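Local coordinates for protein putative sesquiterpene cyclase (Kitasatospora setae, PDB 4MC3) that catalyses the magnesium-dependent 1,11-cyclisation of farnesyl diphosphate, with uptake of water, to the sesquiterpene alcohol (2Z,6E)-hedycaryol, at residues L132-T137 with P193-G198; G106-L111 with H145-L150. All coordinates share one frame; numbering follows the deposited sequence.

Contact 1 of 2, residues L132-T137 with P193-G198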
ATOM      1  N   LEU A 132      -4.338 -20.010  -1.288  1.00 23.12           N
ATOM      2  CA  LEU A 132      -4.948 -21.214  -1.829  1.00 22.72           C
ATOM      3  C   LEU A 132      -5.398 -21.049  -3.257  1.00 21.68           C
ATOM      4  O   LEU A 132      -6.216 -20.192  -3.579  1.00 21.58           O
ATOM      5  CB  LEU A 132      -6.165 -21.620  -0.981  1.00 26.69           C
ATOM      6  CG  LEU A 132      -6.961 -22.848  -1.428  1.00 34.81           C
ATOM      7  CD1 LEU A 132      -6.080 -24.014  -1.109  1.00 38.51           C
ATOM      8  CD2 LEU A 132      -8.302 -22.945  -0.680  1.00 37.63           C
ATOM      9  N   GLY A 133      -4.820 -21.881  -4.125  1.00 25.86           N
ATOM     10  CA  GLY A 133      -5.131 -21.749  -5.512  1.00 25.31           C
ATOM     11  C   GLY A 133      -4.584 -20.580  -6.288  1.00 23.94           C
ATOM     12  O   GLY A 133      -4.983 -20.367  -7.457  1.00 27.66           O
ATOM     13  N   ARG A 134      -3.672 -19.820  -5.666  1.00 20.50           N
ATOM     14  CA  ARG A 134      -3.010 -18.691  -6.278  1.00 21.86           C
ATOM     15  C   ARG A 134      -1.572 -19.110  -6.650  1.00 20.21           C
ATOM     16  O   ARG A 134      -0.918 -19.831  -5.954  1.00 20.54           O
ATOM     17  CB  ARG A 134      -2.971 -17.487  -5.325  1.00 24.79           C
ATOM     18  CG  ARG A 134      -4.163 -16.511  -5.457  1.00 35.35           C
ATOM     19  CD  ARG A 134      -5.438 -17.177  -5.017  1.00 36.85           C
ATOM     20  NE  ARG A 134      -6.691 -16.433  -5.243  1.00 36.22           N
ATOM     21  CZ  ARG A 134      -7.564 -16.139  -4.301  1.00 32.53           C
ATOM     22  NH1 ARG A 134      -7.349 -16.494  -3.045  1.00 30.84           N
ATOM     23  NH2 ARG A 134      -8.692 -15.538  -4.615  1.00 37.30           N
ATOM     24  N   PRO A 135      -1.075 -18.626  -7.797  1.00 18.95           N
ATOM     25  CA  PRO A 135       0.207 -19.095  -8.292  1.00 19.11           C
ATOM     26  C   PRO A 135       1.380 -18.737  -7.368  1.00 18.34           C
ATOM     27  O   PRO A 135       1.434 -17.645  -6.757  1.00 19.09           O
ATOM     28  CB  PRO A 135       0.319 -18.424  -9.668  1.00 19.52           C
ATOM     29  CG  PRO A 135      -0.609 -17.258  -9.629  1.00 21.26           C
ATOM     30  CD  PRO A 135      -1.702 -17.618  -8.673  1.00 19.64           C
ATOM     31  N   ALA A 136       2.344 -19.643  -7.291  1.00 19.21           N
ATOM     32  CA  ALA A 136       3.490 -19.492  -6.395  1.00 20.36           C
ATOM     33  C   ALA A 136       4.262 -18.148  -6.632  1.00 19.74           C
ATOM     34  O   ALA A 136       4.732 -17.534  -5.686  1.00 20.05           O
ATOM     35  CB  ALA A 136       4.426 -20.689  -6.548  1.00 22.74           C
ATOM     36  N   THR A 137       4.450 -17.723  -7.883  1.00 19.28           N
ATOM     37  CA  THR A 137       5.226 -16.510  -8.147  1.00 20.45           C
ATOM     38  C   THR A 137       4.509 -15.317  -7.522  1.00 18.31           C
ATOM     39  O   THR A 137       5.142 -14.411  -6.932  1.00 19.79           O
ATOM     40  CB  THR A 137       5.492 -16.309  -9.656  1.00 23.09           C
ATOM     41  OG1 THR A 137       6.251 -17.462 -10.180  1.00 26.28           O
ATOM     42  CG2 THR A 137       6.313 -15.096  -9.971  1.00 29.60           C
ATOM     43  N   PRO A 193      -8.278 -10.923 -15.459  1.00 30.05           N
ATOM     44  CA  PRO A 193      -8.560 -12.165 -16.192  1.00 34.60           C
ATOM     45  C   PRO A 193      -7.472 -13.204 -16.001  1.00 34.25           C
ATOM     46  O   PRO A 193      -7.768 -14.380 -15.996  1.00 42.12           O
ATOM     47  CB  PRO A 193      -8.622 -11.700 -17.656  1.00 38.26           C
ATOM     48  CG  PRO A 193      -9.026 -10.263 -17.555  1.00 41.12           C
ATOM     49  CD  PRO A 193      -8.276  -9.750 -16.339  1.00 30.13           C
ATOM     50  N   ILE A 194      -6.246 -12.764 -15.742  1.00 31.27           N
ATOM     51  CA  ILE A 194      -5.202 -13.683 -15.388  1.00 25.25           C
ATOM     52  C   ILE A 194      -4.209 -12.919 -14.535  1.00 23.37           C
ATOM     53  O   ILE A 194      -4.153 -11.668 -14.581  1.00 24.16           O
ATOM     54  CB  ILE A 194      -4.486 -14.260 -16.611  1.00 29.78           C
ATOM     55  CG1 ILE A 194      -3.866 -13.119 -17.422  1.00 29.26           C
ATOM     56  CG2 ILE A 194      -5.453 -15.215 -17.352  1.00 36.38           C
ATOM     57  CD1 ILE A 194      -3.098 -13.653 -18.592  1.00 45.91           C
ATOM     58  N   PHE A 195      -3.429 -13.663 -13.765  1.00 23.06           N
ATOM     59  CA  PHE A 195      -2.320 -13.056 -13.039  1.00 22.16           C
ATOM     60  C   PHE A 195      -1.268 -12.514 -14.008  1.00 22.82           C
ATOM     61  O   PHE A 195      -1.053 -13.071 -15.112  1.00 25.30           O
ATOM     62  CB  PHE A 195      -1.715 -14.054 -12.019  1.00 20.05           C
ATOM     63  CG  PHE A 195      -2.569 -14.309 -10.848  1.00 19.04           C
ATOM     64  CD1 PHE A 195      -2.301 -13.703  -9.654  1.00 19.90           C
ATOM     65  CD2 PHE A 195      -3.713 -15.121 -10.938  1.00 22.26           C
ATOM     66  CE1 PHE A 195      -3.130 -13.869  -8.573  1.00 20.56           C
ATOM     67  CE2 PHE A 195      -4.513 -15.309  -9.849  1.00 24.85           C
ATOM     68  CZ  PHE A 195      -4.250 -14.672  -8.675  1.00 23.91           C
ATOM     69  N   LEU A 196      -0.535 -11.482 -13.600  1.00 19.24           N
ATOM     70  CA  LEU A 196       0.575 -10.977 -14.386  1.00 21.58           C
ATOM     71  C   LEU A 196       1.645 -12.065 -14.550  1.00 25.46           C
ATOM     72  O   LEU A 196       1.988 -12.753 -13.609  1.00 26.84           O
ATOM     73  CB  LEU A 196       1.213  -9.752 -13.753  1.00 22.97           C
ATOM     74  CG  LEU A 196       0.359  -8.502 -13.444  1.00 23.80           C
ATOM     75  CD1 LEU A 196       1.170  -7.464 -12.726  1.00 23.42           C
ATOM     76  CD2 LEU A 196      -0.252  -7.962 -14.728  1.00 25.99           C
ATOM     77  N   PRO A 197       2.191 -12.184 -15.739  1.00 27.29           N
ATOM     78  CA  PRO A 197       3.379 -13.039 -15.826  1.00 27.34           C
ATOM     79  C   PRO A 197       4.505 -12.457 -14.957  1.00 29.46           C
ATOM     80  O   PRO A 197       4.650 -11.225 -14.868  1.00 28.18           O
ATOM     81  CB  PRO A 197       3.773 -12.936 -17.293  1.00 30.17           C
ATOM     82  CG  PRO A 197       2.529 -12.510 -18.025  1.00 31.36           C
ATOM     83  CD  PRO A 197       1.765 -11.643 -17.035  1.00 25.72           C
ATOM     84  N   GLY A 198       5.317 -13.321 -14.353  1.00 35.24           N
ATOM     85  CA  GLY A 198       6.468 -12.837 -13.564  1.00 34.31           C
ATOM     86  C   GLY A 198       7.381 -11.854 -14.283  1.00 36.79           C
ATOM     87  O   GLY A 198       7.895 -10.923 -13.665  1.00 41.17           O
TER

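Contact 2 of 2, residues G106-L111 with H145-L150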
ATOM      1  N   GLY A 106       6.465 -14.801  10.793  1.00 31.59           N
ATOM      2  CA  GLY A 106       6.521 -16.234  10.939  1.00 39.59           C
ATOM      3  C   GLY A 106       5.268 -16.909  10.432  1.00 40.26           C
ATOM      4  O   GLY A 106       5.363 -17.989   9.796  1.00 37.08           O
ATOM      5  N   THR A 107       4.109 -16.286  10.694  1.00 32.68           N
ATOM      6  CA  THR A 107       2.823 -16.877  10.290  1.00 29.76           C
ATOM      7  C   THR A 107       2.750 -17.083   8.788  1.00 34.03           C
ATOM      8  O   THR A 107       2.048 -17.993   8.308  1.00 37.23           O
ATOM      9  CB  THR A 107       1.546 -16.156  10.821  1.00 33.29           C
ATOM     10  OG1 THR A 107       1.312 -14.939  10.094  1.00 33.61           O
ATOM     11  CG2 THR A 107       1.616 -15.871  12.303  1.00 38.13           C
ATOM     12  N   LEU A 108       3.477 -16.281   8.039  1.00 30.11           N
ATOM     13  CA  LEU A 108       3.444 -16.327   6.560  1.00 28.60           C
ATOM     14  C   LEU A 108       4.215 -17.512   6.013  1.00 37.49           C
ATOM     15  O   LEU A 108       4.155 -17.798   4.817  1.00 36.57           O
ATOM     16  CB  LEU A 108       3.962 -15.054   5.944  1.00 32.00           C
ATOM     17  CG  LEU A 108       3.245 -13.841   6.515  1.00 31.63           C
ATOM     18  CD1 LEU A 108       3.953 -12.645   5.935  1.00 32.20           C
ATOM     19  CD2 LEU A 108       1.758 -13.957   6.108  1.00 33.44           C
ATOM     20  N   HIS A 109       4.904 -18.202   6.910  1.00 40.54           N
ATOM     21  CA  HIS A 109       5.687 -19.372   6.581  1.00 40.33           C
ATOM     22  C   HIS A 109       5.230 -20.603   7.329  1.00 44.78           C
ATOM     23  O   HIS A 109       5.909 -21.600   7.324  1.00 57.06           O
ATOM     24  CB  HIS A 109       7.150 -19.020   6.844  1.00 37.57           C
ATOM     25  CG  HIS A 109       7.612 -17.877   6.009  1.00 34.34           C
ATOM     26  ND1 HIS A 109       7.869 -18.002   4.660  1.00 40.68           N
ATOM     27  CD2 HIS A 109       7.746 -16.558   6.295  1.00 35.92           C
ATOM     28  CE1 HIS A 109       8.199 -16.824   4.162  1.00 38.45           C
ATOM     29  NE2 HIS A 109       8.132 -15.926   5.136  1.00 33.62           N
ATOM     30  N   GLY A 110       4.050 -20.537   7.947  1.00 54.25           N
ATOM     31  CA  GLY A 110       3.491 -21.674   8.682  1.00 65.26           C
ATOM     32  C   GLY A 110       4.130 -21.907  10.037  1.00 68.72           C
ATOM     33  O   GLY A 110       3.929 -22.953  10.651  1.00 75.17           O
ATOM     34  N   LEU A 111       4.899 -20.936  10.514  1.00 65.67           N
ATOM     35  CA  LEU A 111       5.580 -21.064  11.804  1.00 68.41           C
ATOM     36  C   LEU A 111       4.664 -20.623  12.948  1.00 69.44           C
ATOM     37  O   LEU A 111       3.717 -19.847  12.758  1.00 54.49           O
ATOM     38  CB  LEU A 111       6.861 -20.230  11.812  1.00 61.43           C
ATOM     39  CG  LEU A 111       8.176 -20.826  11.292  1.00 69.37           C
ATOM     40  CD1 LEU A 111       7.995 -21.790  10.133  1.00 83.32           C
ATOM     41  CD2 LEU A 111       9.115 -19.692  10.908  1.00 59.46           C
ATOM     42  N   HIS A 145       6.449  -8.312  -0.353  1.00 17.37           N
ATOM     43  CA  HIS A 145       5.931  -6.952  -0.139  1.00 17.11           C
ATOM     44  C   HIS A 145       5.305  -6.769   1.256  1.00 16.80           C
ATOM     45  O   HIS A 145       5.441  -5.685   1.859  1.00 16.09           O
ATOM     46  CB  HIS A 145       4.941  -6.655  -1.230  1.00 16.76           C
ATOM     47  CG  HIS A 145       5.540  -6.460  -2.583  1.00 17.31           C
ATOM     48  ND1 HIS A 145       4.815  -6.694  -3.735  1.00 19.77           N
ATOM     49  CD2 HIS A 145       6.733  -5.950  -2.984  1.00 21.51           C
ATOM     50  CE1 HIS A 145       5.557  -6.413  -4.783  1.00 24.31           C
ATOM     51  NE2 HIS A 145       6.728  -5.967  -4.354  1.00 25.82           N
ATOM     52  N   PHE A 146       4.545  -7.762   1.735  1.00 15.10           N
ATOM     53  CA  PHE A 146       3.917  -7.706   3.041  1.00 15.25           C
ATOM     54  C   PHE A 146       4.950  -7.729   4.162  1.00 15.42           C
ATOM     55  O   PHE A 146       4.848  -6.991   5.160  1.00 17.48           O
ATOM     56  CB  PHE A 146       2.826  -8.742   3.155  1.00 15.68           C
ATOM     57  CG  PHE A 146       1.903  -8.484   4.331  1.00 14.99           C
ATOM     58  CD1 PHE A 146       0.916  -7.525   4.188  1.00 17.41           C
ATOM     59  CD2 PHE A 146       2.017  -9.143   5.577  1.00 16.98           C
ATOM     60  CE1 PHE A 146       0.081  -7.232   5.250  1.00 20.06           C
ATOM     61  CE2 PHE A 146       1.176  -8.807   6.622  1.00 18.44           C
ATOM     62  CZ  PHE A 146       0.203  -7.888   6.439  1.00 17.97           C
ATOM     63  N   GLU A 147       5.942  -8.606   4.020  1.00 16.98           N
ATOM     64  CA  GLU A 147       7.033  -8.668   4.985  1.00 18.74           C
ATOM     65  C   GLU A 147       7.821  -7.378   5.001  1.00 18.86           C
ATOM     66  O   GLU A 147       8.190  -6.931   6.086  1.00 19.97           O
ATOM     67  CB  GLU A 147       7.988  -9.862   4.756  1.00 22.80           C
ATOM     68  CG  GLU A 147       7.340 -11.187   5.113  1.00 25.10           C
ATOM     69  CD  GLU A 147       8.250 -12.380   5.034  1.00 33.81           C
ATOM     70  OE1 GLU A 147       9.128 -12.428   4.198  1.00 31.39           O
ATOM     71  OE2 GLU A 147       8.043 -13.270   5.839  1.00 48.59           O
ATOM     72  N   ALA A 148       8.066  -6.782   3.839  1.00 17.71           N
ATOM     73  CA  ALA A 148       8.776  -5.482   3.757  1.00 18.39           C
ATOM     74  C   ALA A 148       7.952  -4.425   4.559  1.00 19.13           C
ATOM     75  O   ALA A 148       8.493  -3.642   5.304  1.00 19.71           O
ATOM     76  CB  ALA A 148       9.007  -5.027   2.343  1.00 19.29           C
ATOM     77  N   PHE A 149       6.642  -4.389   4.345  1.00 16.80           N
ATOM     78  CA  PHE A 149       5.707  -3.496   5.082  1.00 15.57           C
ATOM     79  C   PHE A 149       5.871  -3.734   6.581  1.00 16.93           C
ATOM     80  O   PHE A 149       6.065  -2.795   7.335  1.00 18.66           O
ATOM     81  CB  PHE A 149       4.275  -3.758   4.585  1.00 14.08           C
ATOM     82  CG  PHE A 149       3.222  -3.210   5.449  1.00 15.41           C
ATOM     83  CD1 PHE A 149       2.843  -1.863   5.387  1.00 17.74           C
ATOM     84  CD2 PHE A 149       2.520  -4.065   6.286  1.00 17.36           C
ATOM     85  CE1 PHE A 149       1.849  -1.384   6.228  1.00 22.77           C
ATOM     86  CE2 PHE A 149       1.564  -3.605   7.096  1.00 21.89           C
ATOM     87  CZ  PHE A 149       1.225  -2.282   7.109  1.00 24.27           C
ATOM     88  N   LEU A 150       5.814  -4.988   7.034  1.00 16.67           N
ATOM     89  CA  LEU A 150       5.864  -5.289   8.477  1.00 17.39           C
ATOM     90  C   LEU A 150       7.234  -4.844   9.062  1.00 18.95           C
ATOM     91  O   LEU A 150       7.293  -4.254  10.124  1.00 20.66           O
ATOM     92  CB  LEU A 150       5.667  -6.774   8.707  1.00 19.30           C
ATOM     93  CG  LEU A 150       4.232  -7.281   8.481  1.00 19.52           C
ATOM     94  CD1 LEU A 150       4.243  -8.775   8.690  1.00 21.56           C
ATOM     95  CD2 LEU A 150       3.243  -6.613   9.360  1.00 22.36           C
TER

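Contact 1 of 2, residues L132-T137 with P193-G198
The phenyl ring of Phe-195 takes the pyrrolidine of Pro-135 onto one of its faces. CD of Pro-135 sits 3.7 Å from the centroid of the Phe-195 ring and only 6° off its normal, a well-centred CH-pi contact. Next to it, Pro-135 CG lies 3.7 Å from Phe-195 CG, so the proline edge spans from the ring centre toward the root of the side chain. Trp-138 adds an edge-to-face ring contact to Phe-195. At the far end, CG of Arg-134 approaches Phe-195 CZ obliquely at 3.7 Å. Beyond CG the arginine chain bends (chi2 67°), and NH1 is hydrogen-bonded to the carbonyl O of Thr-130. Further along, Thr-137 CG2 rests 4.2 Å from Gly-198 CA, where a CB on Gly-198 would come tight against that methyl. This is apolar surface packing away from the active site: the turn between helix 118-131 and helix 136-160, with Pro-135 as N-cap residue of the latter, lies against the loop joining helix 181-188 to helix 198-201, from which Ile-194, Leu-196 and Pro-197 touch helix 286-309.

Contact 2 of 2, residues G106-L111 with H145-L150
Both His-109 and Glu-147 (chi1 -71°) set CG beside the backbone N and anti to the carbonyl carbon, and from there each side chain is directed at the other's segment. The glutamate runs extended past CG, bringing its carboxylate to the edge of the imidazole. NE2 of His-109 donates to Glu-147 OE2 over 2.7 Å, with a bent N-H...O angle of 143°. The acceptor stays close to the imidazole plane, whereas the nitrogen meets OE2 on its syn side but 34° out of the carboxylate plane. Arg-105 NH2 adds a long, weak ion pair to Glu-147 OE1. Next to this bond, Leu-108 CD1 packs 3.8 Å from Glu-147 CG, the leucine and glutamate chains running antiparallel alongside one another. The same methyl meets the edge of the Phe-146 ring, 4.0 Å from CD2, and Trp-127 of helix 118-131 also touches Leu-108. On the 106-111 side, a Schellman motif closes helix 95-107: Leu-111 N bonds to Gly-106 O and Gly-110 N to Thr-107 O, with Gly-110 at C-prime. Replacing Glu-147 with an alanine would probably strip His-109 NE2 of its carboxylate mate and open a gap beside Leu-108 CD1. Glu-147 faces the end of helix 95-107, while Phe-149, two residues further along the same helix, faces the pocket, touches the bound nerolidol and is important for stabilising the cation at C-11. Chemically, the carboxylate is likely to raise the histidine's proton affinity.

Overall arrangement
From the N terminus, residues 106-111 come first, at the end of helix 95-107; helix 118-131 follows, then the turn 132-137 of contact 1. Helix 136-160 begins there and carries 145-150, which closes contact 2 across 33 intervening residues. The chain then passes through helices 168-178 and 181-188 before 193-198 closes contact 1 over a longer excursion of 55 residues, mostly helix. The two closures therefore cross rather than nest. Helix 136-160 serves both: its start meets the loop before helix 198-201, and a part further along, 145-150, meets the end of helix 95-107. The contact centres lie about 19 Å apart without touching, within one all-helical class I terpene cyclase fold.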